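Side-chain contact in putative cytosolic protein (Geobacillus zalihae, PDB 6AHX), which probably senses copper ions and, as a regulator of the CsoR family of metal-sensitive repressors, controls transcription of a copper-responsive operon: residues 64-67 / 68-72. Sequence-based numbering, arbitrary orientation.
Sequences AKVI and FADHM
Phe68, Ala69, Asp70 and His71 each give a backbone N-H to the carbonyl four residues back, on Ala64, Lys65, Val66 and Ile67, an alpha-helical ladder whose first three bonds are nearly straight before the fourth bends to an N-H...O angle of 135°. That last bond, His71 N to Ile67 O at 3.0 Å, comes where the helical backbone angles give out, at His71, which also takes the N-cap position of the short helix 72-75.

Val66 and Asp70, one turn apart, lie side by side and point in the same direction, and the branch of Val66 that turns to the acid is CG1, set anti to its own backbone nitrogen (chi1 167°) and 4.0 Å from Asp70 OD2. With CG beside its own backbone N (chi1 -65°), the carboxylate of Asp70 leans back toward the Val66 carbonyl, bringing Asp70 OD1 to 3.3 Å from Val66 O; both are acceptors, so no bond joins them, and the negative charge is answered by a salt bridge from OD2 to Arg19. Were Asp70 replaced by an alanine, the Arg19 guanidinium would probably lose its carboxylate mate and Val66 CG1 its contact with that group. One residue further on, the imidazole of His71 meets Ile67 O with its edge, CD2 lying 3.6 Å from that oxygen, while Ile67 CG2 stands 4.5 Å from the same ring carbon.

In the fold, this is the C-terminal end of helix 46-70, where Val66 and Ile67 pack on Val22 of helix 20-41 and Tyr18 meets the His71 ring edge-to-face; Ala64 and Phe68 rest on Leu50 of the second subunit, and Ile67 on its Cys46.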
loop_
_atom_site.group_PDB
_atom_site.type_symbol
_atom_site.label_atom_id
_atom_site.label_comp_id
_atom_site.label_asym_id
_atom_site.label_seq_id
_atom_site.Cartn_x
_atom_site.Cartn_y
_atom_site.Cartn_z
ATOM N N ALA A 64 -2.910 -9.736 3.695
ATOM C CA ALA A 64 -2.383 -10.948 3.070
ATOM C C ALA A 64 -2.503 -12.230 3.955
ATOM O O ALA A 64 -2.881 -13.326 3.481
ATOM C CB ALA A 64 -0.909 -10.735 2.725
ATOM N N LYS A 65 -2.191 -12.046 5.242
ATOM C CA LYS A 65 -2.391 -13.083 6.261
ATOM C C LYS A 65 -3.850 -13.538 6.381
ATOM O O LYS A 65 -4.110 -14.699 6.403
ATOM C CB LYS A 65 -1.903 -12.602 7.587
ATOM C CG LYS A 65 -0.400 -12.476 7.652
ATOM C CD LYS A 65 -0.072 -11.978 9.060
ATOM C CE LYS A 65 1.382 -11.578 9.316
ATOM N NZ LYS A 65 2.372 -12.122 8.347
ATOM N N VAL A 66 -4.778 -12.618 6.375
ATOM C CA VAL A 66 -6.194 -12.952 6.431
ATOM C C VAL A 66 -6.614 -13.752 5.194
ATOM O O VAL A 66 -7.395 -14.721 5.292
ATOM C CB VAL A 66 -7.049 -11.670 6.526
ATOM C CG1 VAL A 66 -8.539 -11.902 6.277
ATOM C CG2 VAL A 66 -6.836 -11.007 7.851
ATOM N N ILE A 67 -6.162 -13.311 4.032
ATOM C CA ILE A 67 -6.506 -13.967 2.795
ATOM C C ILE A 67 -5.878 -15.348 2.760
ATOM O O ILE A 67 -6.527 -16.315 2.396
ATOM C CB ILE A 67 -5.998 -13.152 1.577
ATOM C CG1 ILE A 67 -6.789 -11.809 1.430
ATOM C CG2 ILE A 67 -5.997 -13.974 0.243
ATOM C CD1 ILE A 67 -6.111 -10.857 0.430
ATOM N N PHE A 68 -4.604 -15.420 3.092
ATOM C CA PHE A 68 -3.940 -16.707 3.206
ATOM C C PHE A 68 -4.658 -17.694 4.179
ATOM O O PHE A 68 -4.844 -18.858 3.848
ATOM C CB PHE A 68 -2.453 -16.536 3.570
ATOM C CG PHE A 68 -1.634 -17.773 3.318
ATOM C CD1 PHE A 68 -1.108 -18.042 2.090
ATOM C CD2 PHE A 68 -1.415 -18.682 4.309
ATOM C CE1 PHE A 68 -0.347 -19.196 1.858
ATOM C CE2 PHE A 68 -0.644 -19.822 4.096
ATOM C CZ PHE A 68 -0.133 -20.088 2.864
ATOM N N ALA A 69 -5.074 -17.237 5.351
ATOM C CA ALA A 69 -5.898 -18.053 6.232
ATOM C C ALA A 69 -7.229 -18.509 5.637
ATOM O O ALA A 69 -7.571 -19.681 5.674
ATOM C CB ALA A 69 -6.144 -17.337 7.541
ATOM N N ASP A 70 -7.986 -17.595 5.094
ATOM C CA ASP A 70 -9.239 -17.959 4.432
ATOM C C ASP A 70 -9.181 -18.879 3.210
ATOM O O ASP A 70 -10.152 -19.554 2.920
ATOM C CB ASP A 70 -9.960 -16.698 3.987
ATOM C CG ASP A 70 -10.407 -15.842 5.125
ATOM O OD1 ASP A 70 -10.212 -16.231 6.284
ATOM O OD2 ASP A 70 -10.937 -14.732 4.813
ATOM N N HIS A 71 -8.088 -18.838 2.451
ATOM C CA HIS A 71 -7.980 -19.517 1.170
ATOM C C HIS A 71 -6.711 -20.325 1.097
ATOM O O HIS A 71 -6.185 -20.540 0.036
ATOM C CB HIS A 71 -8.074 -18.492 0.018
ATOM C CG HIS A 71 -9.346 -17.704 0.049
ATOM N ND1 HIS A 71 -10.520 -18.190 -0.483
ATOM C CD2 HIS A 71 -9.662 -16.520 0.635
ATOM C CE1 HIS A 71 -11.507 -17.342 -0.237
ATOM N NE2 HIS A 71 -11.017 -16.329 0.455
ATOM N N MET A 72 -6.234 -20.826 2.218
ATOM C CA MET A 72 -4.939 -21.510 2.287
ATOM C C MET A 72 -4.734 -22.549 1.191
ATOM O O MET A 72 -3.657 -22.643 0.588
ATOM C CB MET A 72 -4.744 -22.126 3.683
ATOM C CG MET A 72 -3.400 -22.772 3.846
ATOM S SD MET A 72 -2.889 -23.343 5.454
ATOM C CE MET A 72 -2.906 -21.830 6.425
#